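Local coordinates for core protein VP7 (Bluetongue virus, PDB 1BVP), which forms the outer layer of the viral core as homotrimers, 260 of which assemble on an inner scaffold of VP3, at residues A[10-15]-A[63-68]; A[44-49]-A[85-90]; A[33-38]-A[97-102]. All coordinates share one frame; numbering follows the deposited sequence.

All three contacts lie in the helical domain of VP7: contact 1 joins helices 2-15 and 55-73, contact 2 two loops, and contact 3 helix 27-44 to a loop. The centres of contacts 2 and 3 lie about 12 and 11 Å from that of contact 1, and about 15 Å from each other. Asp67 ties contact 1 to contact 2: its OD2 makes a salt bridge with Arg46 NH2 (3.1 Å), and its OD1 lies 3.1 Å from the backbone N of His87, probably hydrogen-bonded. Thr10 OG1 probably takes a similar bond from Thr102 N (3.1 Å), tying contact 1 to contact 3. Contacts 2 and 3 meet where Ile37 packs on Val48.

Contact 1: residues A[10-15]-A[63-68]; sequences TVMRAC and FMCLDM
Val11 and Cys15 meet Met64, Cys65 and Met68 where two helices of the all-helical domain of VP7, 2-15 and 55-73, pack side by side. The helices run nearly antiparallel (155°), with axes 10.0 Å apart at their closest, and Met12 and Cys65 have the nearest CA atoms, 5.9 Å apart. Val11 swings CG1 anti to its own N (chi1 176°), which puts that methyl 3.7 Å from Met68 SD. The Met68 chain stays extended beyond CG and crosses the valine at about a right angle, bringing its sulfur rather than its methyl to the contact. Met64 works differently: it sets out to one side of the interface, then bends at chi3 (66°) and turns its methyl back, with CE 3.9 Å from Cys15 SG and also against Val11 CG1. Flexible, unbranched methionines suit such a place because they can conform to the shape of compact neighbours. On the other flank Met12 lays its CG 4.2 Å from Cys65 SG, while its outer side packs on helix 304-323; Met68 is backed likewise by helix 90-94. All the touching side chains are apolar or weakly polar and buried. The short cysteine side chains fit between the longer methionines, and Cys15 SG and Cys65 SG face each other at 3.7 Å, in van der Waals contact and well beyond disulfide distance.

Contact 2: residues A[44-49]-A[85-90]; sequences TLRGVT and TQHMAT
The carbonyl oxygen of His87, the residue that faces Thr44 and Arg46 across this contact, is gripped twice by Thr90: OG1 donates to His87 O at 2.7 Å, in the carbonyl plane with a C=O...donor angle of 154°, and Thr90 N donates to the same oxygen at 3.1 Å. The second bond closes a type I beta turn from His87 to Thr90; threonine suits its end, since its hydroxyl reinforces the turn just where helix 90-94 begins. The turn probably steadies the backbone from which the His87 ring projects toward the other loop. There the imidazole meets Arg46 edge to face: NE2 stands over one face of the guanidinium, displaced toward its rim and 3.2 Å from NH1, and the two planes are 82° apart. This is contact without a hydrogen bond, for the angle is poor. The arginine chain bends at chi2 and chi3 to bring the group here, and its NH2 bonds instead to Tyr40 OH, besides the salt bridge to Asp67, so the flat group is held from helices 27-44 and 55-73. At the root of the ring, Thr44 OG1 touches His87 CB at 3.9 Å. Leu45 then leaves helix 27-44 with positive phi, and Gly47 N bonds to Glu60 OE2. The contact thus joins the loop between helices 27-44 and 55-73 to the one leading into helix 90-94, with Arg46 lying against Phe63 of helix 55-73.

Contact 3: residues A[33-38]-A[97-102]; sequences LGIAIN and PEIPFT
The loop 97-102 runs extended through Ile99 and Pro100 past one side of helix 27-44, coming closest at Ala36 and Ile99, whose CA atoms are 5.9 Å apart. This is a helix-to-loop contact of the VP7 helical domain, made by apolar side chains resting on one another and on backbone atoms. Ile35 spreads two branches over the loop: CG2 and CD1 both lie 3.8 Å from Glu98 O; CD1 goes on to Pro100 CD (3.9 Å), and CG2 also nears Ile99 CG1 (4.3 Å). With CG1 anti to its own carbonyl carbon (chi1 -43°), Ile35 extends its longer branch toward the proline ring, whose rigid CD edge it meets obliquely. Next to it, alanine suits the spot of closest backbone approach, since its single methyl lets Ile99 come up against the helix itself; Ala36 CB lies 4.2 Å from Ile99 CG2. The same methyl also touches Val11 of helix 2-15, and that helix holds the loop through Arg7 NE, which bonds to Ile99 O. Further on, Thr102 is the N-cap of helix 103-116, its OG1 accepting from Ala105 N, as threonine often does at a helix start. The loop also borders the trimer interface, Pro100 packing on Val24 of the third subunit. The end of the Ile99 side chain turns back to the helix, its CD1 3.9 Å from Ala36 CA.

Contact 1: residues A[10-15]-A[63-68]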
ATOM      1  N   THR A  10       3.739 -20.192  14.815  1.00 12.44           N
ATOM      2  CA  THR A  10       3.039 -21.423  14.444  1.00  5.61           C
ATOM      3  C   THR A  10       1.992 -21.801  15.482  1.00  8.35           C
ATOM      4  O   THR A  10       0.835 -22.063  15.142  1.00 16.62           O
ATOM      5  CB  THR A  10       3.989 -22.579  14.342  1.00  6.65           C
ATOM      6  OG1 THR A  10       4.886 -22.355  13.260  1.00  7.27           O
ATOM      7  CG2 THR A  10       3.212 -23.849  14.071  1.00  7.36           C
ATOM      8  N   VAL A  11       2.391 -21.798  16.751  1.00  5.03           N
ATOM      9  CA  VAL A  11       1.471 -22.137  17.832  1.00  5.01           C
ATOM     10  C   VAL A  11       0.317 -21.175  17.972  1.00 10.27           C
ATOM     11  O   VAL A  11      -0.839 -21.601  18.188  1.00 16.53           O
ATOM     12  CB  VAL A  11       2.191 -22.212  19.160  1.00  3.59           C
ATOM     13  CG1 VAL A  11       1.215 -22.474  20.251  1.00  4.94           C
ATOM     14  CG2 VAL A  11       3.289 -23.274  19.093  1.00  2.29           C
ATOM     15  N   MET A  12       0.616 -19.872  17.884  1.00 11.98           N
ATOM     16  CA  MET A  12      -0.439 -18.857  18.008  1.00  9.53           C
ATOM     17  C   MET A  12      -1.423 -18.935  16.864  1.00  9.89           C
ATOM     18  O   MET A  12      -2.626 -18.836  17.097  1.00 10.26           O
ATOM     19  CB  MET A  12       0.114 -17.454  18.091  1.00  8.25           C
ATOM     20  CG  MET A  12       1.048 -17.210  19.246  1.00 12.39           C
ATOM     21  SD  MET A  12       1.313 -15.409  19.400  1.00 17.10           S
ATOM     22  CE  MET A  12       2.627 -15.140  18.282  1.00 13.38           C
ATOM     23  N   ARG A  13      -0.942 -19.141  15.634  1.00  8.64           N
ATOM     24  CA  ARG A  13      -1.886 -19.226  14.513  1.00 11.02           C
ATOM     25  C   ARG A  13      -2.780 -20.475  14.640  1.00 11.85           C
ATOM     26  O   ARG A  13      -3.939 -20.456  14.231  1.00 15.22           O
ATOM     27  CB  ARG A  13      -1.178 -19.161  13.154  1.00  6.19           C
ATOM     28  CG  ARG A  13      -0.315 -17.939  12.939  1.00  8.91           C
ATOM     29  CD  ARG A  13       0.361 -17.869  11.537  1.00 20.85           C
ATOM     30  NE  ARG A  13      -0.537 -17.328  10.521  1.00 36.20           N
ATOM     31  CZ  ARG A  13      -0.913 -17.955   9.396  1.00 45.70           C
ATOM     32  NH1 ARG A  13      -0.458 -19.179   9.098  1.00 51.58           N
ATOM     33  NH2 ARG A  13      -1.798 -17.375   8.571  1.00 45.10           N
ATOM     34  N   ALA A  14      -2.251 -21.538  15.247  1.00 14.61           N
ATOM     35  CA  ALA A  14      -2.993 -22.783  15.466  1.00  9.28           C
ATOM     36  C   ALA A  14      -4.092 -22.523  16.494  1.00 13.24           C
ATOM     37  O   ALA A  14      -5.234 -22.985  16.347  1.00 14.72           O
ATOM     38  CB  ALA A  14      -2.053 -23.857  15.978  1.00  3.82           C
ATOM     39  N   CYS A  15      -3.759 -21.791  17.555  1.00  9.76           N
ATOM     40  CA  CYS A  15      -4.770 -21.516  18.558  1.00  8.02           C
ATOM     41  C   CYS A  15      -5.913 -20.667  17.994  1.00 12.18           C
ATOM     42  O   CYS A  15      -7.046 -20.766  18.461  1.00 15.48           O
ATOM     43  CB  CYS A  15      -4.161 -20.802  19.750  1.00  9.54           C
ATOM     44  SG  CYS A  15      -2.997 -21.739  20.689  1.00 12.99           S
ATOM     45  N   PHE A  63      -2.983 -17.174  27.887  1.00  7.36           N
ATOM     46  CA  PHE A  63      -1.772 -16.875  28.632  1.00  3.16           C
ATOM     47  C   PHE A  63      -0.589 -17.624  28.076  1.00  6.70           C
ATOM     48  O   PHE A  63       0.530 -17.122  28.114  1.00 11.55           O
ATOM     49  CB  PHE A  63      -1.937 -17.186  30.093  1.00  5.88           C
ATOM     50  CG  PHE A  63      -2.938 -16.314  30.782  1.00 16.01           C
ATOM     51  CD1 PHE A  63      -3.226 -15.035  30.304  1.00 17.21           C
ATOM     52  CD2 PHE A  63      -3.601 -16.769  31.923  1.00 15.93           C
ATOM     53  CE1 PHE A  63      -4.157 -14.225  30.956  1.00 18.31           C
ATOM     54  CE2 PHE A  63      -4.531 -15.964  32.575  1.00 16.72           C
ATOM     55  CZ  PHE A  63      -4.814 -14.694  32.097  1.00 16.63           C
ATOM     56  N   MET A  64      -0.839 -18.797  27.492  1.00 10.57           N
ATOM     57  CA  MET A  64       0.244 -19.590  26.915  1.00 10.19           C
ATOM     58  C   MET A  64       0.761 -18.848  25.689  1.00  9.36           C
ATOM     59  O   MET A  64       1.955 -18.780  25.442  1.00 11.68           O
ATOM     60  CB  MET A  64      -0.254 -20.980  26.513  1.00  8.49           C
ATOM     61  CG  MET A  64       0.820 -21.781  25.827  1.00 10.40           C
ATOM     62  SD  MET A  64       0.267 -23.291  25.100  1.00 14.68           S
ATOM     63  CE  MET A  64      -0.856 -22.751  23.760  1.00 10.36           C
ATOM     64  N   CYS A  65      -0.159 -18.292  24.918  1.00 11.73           N
ATOM     65  CA  CYS A  65       0.200 -17.535  23.734  1.00 10.05           C
ATOM     66  C   CYS A  65       0.943 -16.253  24.114  1.00 14.98           C
ATOM     67  O   CYS A  65       1.977 -15.915  23.505  1.00 10.35           O
ATOM     68  CB  CYS A  65      -1.051 -17.214  22.986  1.00 10.54           C
ATOM     69  SG  CYS A  65      -1.678 -18.648  22.144  1.00  8.20           S
ATOM     70  N   LEU A  66       0.441 -15.565  25.143  1.00 13.59           N
ATOM     71  CA  LEU A  66       1.091 -14.360  25.636  1.00 11.26           C
ATOM     72  C   LEU A  66       2.531 -14.689  26.052  1.00 15.57           C
ATOM     73  O   LEU A  66       3.477 -13.995  25.668  1.00 17.67           O
ATOM     74  CB  LEU A  66       0.308 -13.795  26.807  1.00 13.10           C
ATOM     75  CG  LEU A  66       0.771 -12.471  27.433  1.00 15.33           C
ATOM     76  CD1 LEU A  66       1.074 -11.419  26.392  1.00 12.43           C
ATOM     77  CD2 LEU A  66      -0.335 -11.979  28.353  1.00 11.51           C
ATOM     78  N   ASP A  67       2.715 -15.786  26.779  1.00 16.91           N
ATOM     79  CA  ASP A  67       4.060 -16.184  27.204  1.00 17.30           C
ATOM     80  C   ASP A  67       4.975 -16.410  26.028  1.00 17.88           C
ATOM     81  O   ASP A  67       6.143 -16.027  26.050  1.00 20.43           O
ATOM     82  CB  ASP A  67       4.027 -17.484  28.018  1.00 20.62           C
ATOM     83  CG  ASP A  67       3.853 -17.247  29.503  1.00 22.87           C
ATOM     84  OD1 ASP A  67       4.103 -16.119  29.979  1.00 26.13           O
ATOM     85  OD2 ASP A  67       3.470 -18.202  30.205  1.00 23.23           O
ATOM     86  N   MET A  68       4.441 -17.083  25.019  1.00 18.40           N
ATOM     87  CA  MET A  68       5.200 -17.412  23.830  1.00 15.62           C
ATOM     88  C   MET A  68       5.553 -16.193  23.015  1.00 17.59           C
ATOM     89  O   MET A  68       6.668 -16.100  22.501  1.00 22.75           O
ATOM     90  CB  MET A  68       4.436 -18.426  23.005  1.00 18.42           C
ATOM     91  CG  MET A  68       4.383 -19.784  23.673  1.00 17.82           C
ATOM     92  SD  MET A  68       3.617 -21.016  22.637  1.00 19.05           S
ATOM     93  CE  MET A  68       4.246 -22.445  23.460  1.00 17.21           C
TER

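Contact 2: residues A[44-49]-A[85-90]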
ATOM      1  N   THR A  44       6.187 -25.508  32.713  1.00 26.07           N
ATOM      2  CA  THR A  44       5.469 -24.394  33.314  1.00 22.99           C
ATOM      3  C   THR A  44       4.547 -24.743  34.463  1.00 27.43           C
ATOM      4  O   THR A  44       4.280 -23.906  35.319  1.00 30.74           O
ATOM      5  CB  THR A  44       4.652 -23.759  32.162  1.00 25.84           C
ATOM      6  OG1 THR A  44       5.406 -22.698  31.582  1.00 26.12           O
ATOM      7  CG2 THR A  44       3.273 -23.334  32.546  1.00 25.83           C
ATOM      8  N   LEU A  45       3.987 -25.946  34.409  1.00 29.99           N
ATOM      9  CA  LEU A  45       3.059 -26.454  35.406  1.00 29.89           C
ATOM     10  C   LEU A  45       1.698 -25.840  35.264  1.00 30.19           C
ATOM     11  O   LEU A  45       0.934 -25.744  36.231  1.00 37.60           O
ATOM     12  CB  LEU A  45       3.589 -26.274  36.830  1.00 33.54           C
ATOM     13  CG  LEU A  45       4.632 -27.260  37.371  1.00 37.59           C
ATOM     14  CD1 LEU A  45       5.437 -27.955  36.271  1.00 36.14           C
ATOM     15  CD2 LEU A  45       5.556 -26.481  38.314  1.00 40.77           C
ATOM     16  N   ARG A  46       1.396 -25.356  34.073  1.00 26.98           N
ATOM     17  CA  ARG A  46       0.065 -24.826  33.857  1.00 32.19           C
ATOM     18  C   ARG A  46      -0.759 -25.989  33.282  1.00 31.89           C
ATOM     19  O   ARG A  46      -0.216 -27.087  33.052  1.00 32.64           O
ATOM     20  CB  ARG A  46       0.108 -23.584  32.986  1.00 36.38           C
ATOM     21  CG  ARG A  46       0.414 -22.373  33.838  1.00 51.39           C
ATOM     22  CD  ARG A  46      -0.567 -21.249  33.553  1.00 70.82           C
ATOM     23  NE  ARG A  46      -0.162 -20.472  32.371  1.00 81.66           N
ATOM     24  CZ  ARG A  46       0.096 -19.158  32.383  1.00 87.00           C
ATOM     25  NH1 ARG A  46      -0.029 -18.436  33.500  1.00 85.52           N
ATOM     26  NH2 ARG A  46       0.613 -18.573  31.307  1.00 90.78           N
ATOM     27  N   GLY A  47      -2.056 -25.812  33.086  1.00 26.32           N
ATOM     28  CA  GLY A  47      -2.816 -26.941  32.585  1.00 16.55           C
ATOM     29  C   GLY A  47      -3.659 -26.545  31.410  1.00 24.62           C
ATOM     30  O   GLY A  47      -4.902 -26.547  31.459  1.00 30.01           O
ATOM     31  N   VAL A  48      -2.979 -26.198  30.334  1.00 20.28           N
ATOM     32  CA  VAL A  48      -3.662 -25.775  29.130  1.00 18.70           C
ATOM     33  C   VAL A  48      -4.313 -27.021  28.480  1.00 19.49           C
ATOM     34  O   VAL A  48      -3.701 -28.070  28.450  1.00 17.74           O
ATOM     35  CB  VAL A  48      -2.623 -25.115  28.187  1.00 14.95           C
ATOM     36  CG1 VAL A  48      -3.255 -24.657  26.908  1.00  9.67           C
ATOM     37  CG2 VAL A  48      -1.964 -23.966  28.893  1.00 11.71           C
ATOM     38  N   THR A  49      -5.554 -26.911  28.006  1.00 21.83           N
ATOM     39  CA  THR A  49      -6.248 -28.019  27.337  1.00 19.06           C
ATOM     40  C   THR A  49      -6.113 -27.748  25.846  1.00 21.01           C
ATOM     41  O   THR A  49      -6.026 -26.599  25.467  1.00 25.54           O
ATOM     42  CB  THR A  49      -7.749 -27.930  27.528  1.00 18.50           C
ATOM     43  OG1 THR A  49      -8.018 -27.746  28.892  1.00 29.55           O
ATOM     44  CG2 THR A  49      -8.444 -29.218  27.078  1.00 31.78           C
ATOM     45  N   THR A  85       0.897 -14.158  35.226  1.00 22.53           N
ATOM     46  CA  THR A  85       2.284 -14.004  35.621  1.00 22.73           C
ATOM     47  C   THR A  85       3.124 -14.627  34.523  1.00 21.09           C
ATOM     48  O   THR A  85       2.935 -15.778  34.169  1.00 29.79           O
ATOM     49  CB  THR A  85       2.549 -14.676  36.958  1.00 26.90           C
ATOM     50  OG1 THR A  85       1.561 -14.213  37.893  1.00 38.67           O
ATOM     51  CG2 THR A  85       3.942 -14.309  37.477  1.00 19.55           C
ATOM     52  N   GLN A  86       4.008 -13.848  33.935  1.00 16.37           N
ATOM     53  CA  GLN A  86       4.835 -14.353  32.862  1.00 15.90           C
ATOM     54  C   GLN A  86       5.788 -15.450  33.331  1.00 18.38           C
ATOM     55  O   GLN A  86       6.462 -15.298  34.345  1.00 23.95           O
ATOM     56  CB  GLN A  86       5.591 -13.185  32.213  1.00 12.13           C
ATOM     57  CG  GLN A  86       6.704 -13.557  31.240  1.00 19.32           C
ATOM     58  CD  GLN A  86       7.334 -12.343  30.578  1.00 20.86           C
ATOM     59  OE1 GLN A  86       7.142 -11.212  31.028  1.00 27.01           O
ATOM     60  NE2 GLN A  86       8.085 -12.566  29.513  1.00 19.61           N
ATOM     61  N   HIS A  87       5.869 -16.525  32.547  1.00 22.72           N
ATOM     62  CA  HIS A  87       6.737 -17.664  32.825  1.00 23.48           C
ATOM     63  C   HIS A  87       7.911 -17.637  31.938  1.00 24.74           C
ATOM     64  O   HIS A  87       7.820 -18.042  30.795  1.00 29.57           O
ATOM     65  CB  HIS A  87       5.999 -18.974  32.611  1.00 25.59           C
ATOM     66  CG  HIS A  87       4.819 -19.116  33.504  1.00 34.37           C
ATOM     67  ND1 HIS A  87       4.930 -19.576  34.800  1.00 40.08           N
ATOM     68  CD2 HIS A  87       3.539 -18.686  33.362  1.00 38.72           C
ATOM     69  CE1 HIS A  87       3.775 -19.406  35.425  1.00 45.84           C
ATOM     70  NE2 HIS A  87       2.915 -18.869  34.574  1.00 45.59           N
ATOM     71  N   MET A  88       9.038 -17.252  32.513  1.00 30.74           N
ATOM     72  CA  MET A  88      10.299 -17.142  31.798  1.00 32.50           C
ATOM     73  C   MET A  88      10.799 -18.461  31.199  1.00 31.94           C
ATOM     74  O   MET A  88      11.556 -18.458  30.214  1.00 33.21           O
ATOM     75  CB  MET A  88      11.344 -16.547  32.737  1.00 39.91           C
ATOM     76  CG  MET A  88      10.851 -15.293  33.459  1.00 43.86           C
ATOM     77  SD  MET A  88      10.465 -13.980  32.284  1.00 46.83           S
ATOM     78  CE  MET A  88      12.125 -13.769  31.407  1.00 45.62           C
ATOM     79  N   ALA A  89      10.368 -19.586  31.770  1.00 27.50           N
ATOM     80  CA  ALA A  89      10.773 -20.897  31.252  1.00 25.98           C
ATOM     81  C   ALA A  89      10.265 -21.167  29.826  1.00 26.61           C
ATOM     82  O   ALA A  89      10.724 -22.121  29.179  1.00 30.15           O
ATOM     83  CB  ALA A  89      10.273 -21.988  32.166  1.00 27.68           C
ATOM     84  N   THR A  90       9.312 -20.352  29.352  1.00 19.25           N
ATOM     85  CA  THR A  90       8.733 -20.517  28.023  1.00 10.04           C
ATOM     86  C   THR A  90       9.792 -20.531  26.926  1.00 15.98           C
ATOM     87  O   THR A  90       9.666 -21.251  25.930  1.00 18.95           O
ATOM     88  CB  THR A  90       7.688 -19.466  27.761  1.00  6.91           C
ATOM     89  OG1 THR A  90       6.699 -19.495  28.805  1.00  6.35           O
ATOM     90  CG2 THR A  90       7.006 -19.719  26.459  1.00  7.10           C
TER

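Contact 3: residues A[33-38]-A[97-102]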
ATOM      1  N   LEU A  33      -0.307 -28.543  18.292  1.00 10.68           N
ATOM      2  CA  LEU A  33      -0.834 -28.172  19.594  1.00 13.42           C
ATOM      3  C   LEU A  33      -0.521 -29.224  20.621  1.00 19.76           C
ATOM      4  O   LEU A  33      -0.211 -28.910  21.763  1.00 25.97           O
ATOM      5  CB  LEU A  33      -2.338 -27.961  19.554  1.00 16.65           C
ATOM      6  CG  LEU A  33      -2.745 -26.681  18.833  1.00 19.33           C
ATOM      7  CD1 LEU A  33      -4.205 -26.397  19.073  1.00 16.28           C
ATOM      8  CD2 LEU A  33      -1.890 -25.535  19.331  1.00 18.87           C
ATOM      9  N   GLY A  34      -0.613 -30.480  20.204  1.00 21.54           N
ATOM     10  CA  GLY A  34      -0.327 -31.585  21.089  1.00 15.88           C
ATOM     11  C   GLY A  34       1.054 -31.474  21.678  1.00 15.85           C
ATOM     12  O   GLY A  34       1.206 -31.417  22.900  1.00 20.19           O
ATOM     13  N   ILE A  35       2.058 -31.440  20.816  1.00 10.74           N
ATOM     14  CA  ILE A  35       3.442 -31.327  21.263  1.00 13.15           C
ATOM     15  C   ILE A  35       3.738 -30.061  22.057  1.00 19.60           C
ATOM     16  O   ILE A  35       4.390 -30.096  23.117  1.00 21.55           O
ATOM     17  CB  ILE A  35       4.390 -31.326  20.076  1.00 16.67           C
ATOM     18  CG1 ILE A  35       3.921 -32.386  19.094  1.00 23.35           C
ATOM     19  CG2 ILE A  35       5.818 -31.641  20.543  1.00 18.04           C
ATOM     20  CD1 ILE A  35       4.790 -32.557  17.896  1.00 30.90           C
ATOM     21  N   ALA A  36       3.291 -28.938  21.510  1.00 21.46           N
ATOM     22  CA  ALA A  36       3.532 -27.648  22.122  1.00 16.86           C
ATOM     23  C   ALA A  36       2.909 -27.546  23.491  1.00 13.19           C
ATOM     24  O   ALA A  36       3.577 -27.207  24.456  1.00 15.77           O
ATOM     25  CB  ALA A  36       3.025 -26.550  21.221  1.00 19.00           C
ATOM     26  N   ILE A  37       1.637 -27.889  23.596  1.00 14.17           N
ATOM     27  CA  ILE A  37       0.945 -27.793  24.876  1.00 12.79           C
ATOM     28  C   ILE A  37       1.537 -28.731  25.903  1.00 20.40           C
ATOM     29  O   ILE A  37       1.628 -28.395  27.084  1.00 21.79           O
ATOM     30  CB  ILE A  37      -0.545 -28.049  24.719  1.00 11.68           C
ATOM     31  CG1 ILE A  37      -1.158 -26.908  23.894  1.00 11.42           C
ATOM     32  CG2 ILE A  37      -1.212 -28.160  26.082  1.00  8.97           C
ATOM     33  CD1 ILE A  37      -2.624 -27.044  23.700  1.00 14.32           C
ATOM     34  N   ASN A  38       1.971 -29.901  25.450  1.00 22.30           N
ATOM     35  CA  ASN A  38       2.567 -30.857  26.349  1.00 19.98           C
ATOM     36  C   ASN A  38       3.900 -30.259  26.887  1.00 19.38           C
ATOM     37  O   ASN A  38       4.078 -30.175  28.103  1.00 21.80           O
ATOM     38  CB  ASN A  38       2.714 -32.228  25.641  1.00 32.85           C
ATOM     39  CG  ASN A  38       3.381 -33.307  26.530  1.00 42.71           C
ATOM     40  OD1 ASN A  38       2.710 -33.922  27.342  1.00 50.26           O
ATOM     41  ND2 ASN A  38       4.694 -33.552  26.350  1.00 38.29           N
ATOM     42  N   PRO A  97      13.515 -28.620  19.803  1.00 30.48           N
ATOM     43  CA  PRO A  97      13.474 -29.011  18.388  1.00 28.30           C
ATOM     44  C   PRO A  97      12.359 -29.928  17.974  1.00 24.38           C
ATOM     45  O   PRO A  97      12.134 -30.133  16.797  1.00 27.24           O
ATOM     46  CB  PRO A  97      14.848 -29.638  18.149  1.00 28.13           C
ATOM     47  CG  PRO A  97      15.244 -30.116  19.487  1.00 29.93           C
ATOM     48  CD  PRO A  97      14.780 -29.035  20.428  1.00 31.32           C
ATOM     49  N   GLU A  98      11.613 -30.444  18.928  1.00 32.25           N
ATOM     50  CA  GLU A  98      10.527 -31.341  18.570  1.00 33.62           C
ATOM     51  C   GLU A  98       9.245 -30.625  18.229  1.00 28.24           C
ATOM     52  O   GLU A  98       8.340 -31.257  17.671  1.00 33.60           O
ATOM     53  CB  GLU A  98      10.293 -32.425  19.635  1.00 43.02           C
ATOM     54  CG  GLU A  98      11.356 -33.542  19.661  1.00 51.91           C
ATOM     55  CD  GLU A  98      12.641 -33.155  20.406  1.00 62.43           C
ATOM     56  OE1 GLU A  98      12.560 -32.533  21.513  1.00 66.69           O
ATOM     57  OE2 GLU A  98      13.735 -33.503  19.890  1.00 64.78           O
ATOM     58  N   ILE A  99       9.118 -29.348  18.606  1.00 21.68           N
ATOM     59  CA  ILE A  99       7.905 -28.594  18.246  1.00 19.33           C
ATOM     60  C   ILE A  99       8.138 -28.121  16.817  1.00 20.20           C
ATOM     61  O   ILE A  99       9.095 -27.395  16.534  1.00 22.60           O
ATOM     62  CB  ILE A  99       7.668 -27.363  19.098  1.00 16.72           C
ATOM     63  CG1 ILE A  99       7.632 -27.740  20.580  1.00 13.94           C
ATOM     64  CG2 ILE A  99       6.363 -26.700  18.649  1.00 11.04           C
ATOM     65  CD1 ILE A  99       7.246 -26.597  21.464  1.00 11.69           C
ATOM     66  N   PRO A 100       7.296 -28.571  15.887  1.00 19.40           N
ATOM     67  CA  PRO A 100       7.491 -28.149  14.494  1.00 19.98           C
ATOM     68  C   PRO A 100       6.910 -26.748  14.185  1.00 18.92           C
ATOM     69  O   PRO A 100       6.072 -26.223  14.923  1.00 17.31           O
ATOM     70  CB  PRO A 100       6.781 -29.264  13.713  1.00 14.75           C
ATOM     71  CG  PRO A 100       5.581 -29.546  14.612  1.00 16.28           C
ATOM     72  CD  PRO A 100       6.093 -29.418  16.047  1.00 15.04           C
ATOM     73  N   PHE A 101       7.449 -26.098  13.161  1.00 16.66           N
ATOM     74  CA  PHE A 101       6.930 -24.802  12.729  1.00 11.83           C
ATOM     75  C   PHE A 101       6.472 -24.979  11.276  1.00 12.37           C
ATOM     76  O   PHE A 101       6.939 -25.888  10.572  1.00 18.04           O
ATOM     77  CB  PHE A 101       7.967 -23.686  12.877  1.00 10.32           C
ATOM     78  CG  PHE A 101       9.306 -23.991  12.260  1.00  9.55           C
ATOM     79  CD1 PHE A 101       9.511 -23.836  10.891  1.00 11.13           C
ATOM     80  CD2 PHE A 101      10.366 -24.411  13.050  1.00  9.55           C
ATOM     81  CE1 PHE A 101      10.773 -24.105  10.316  1.00 14.05           C
ATOM     82  CE2 PHE A 101      11.623 -24.679  12.500  1.00 13.40           C
ATOM     83  CZ  PHE A 101      11.829 -24.526  11.124  1.00 14.57           C
ATOM     84  N   THR A 102       5.483 -24.209  10.857  1.00 10.82           N
ATOM     85  CA  THR A 102       4.983 -24.331   9.504  1.00  3.59           C
ATOM     86  C   THR A 102       5.826 -23.594   8.441  1.00  8.54           C
ATOM     87  O   THR A 102       6.600 -22.685   8.737  1.00 10.33           O
ATOM     88  CB  THR A 102       3.575 -23.766   9.422  1.00  7.91           C
ATOM     89  OG1 THR A 102       3.593 -22.398   9.852  1.00 18.53           O
ATOM     90  CG2 THR A 102       2.629 -24.552  10.287  1.00  6.75           C
TER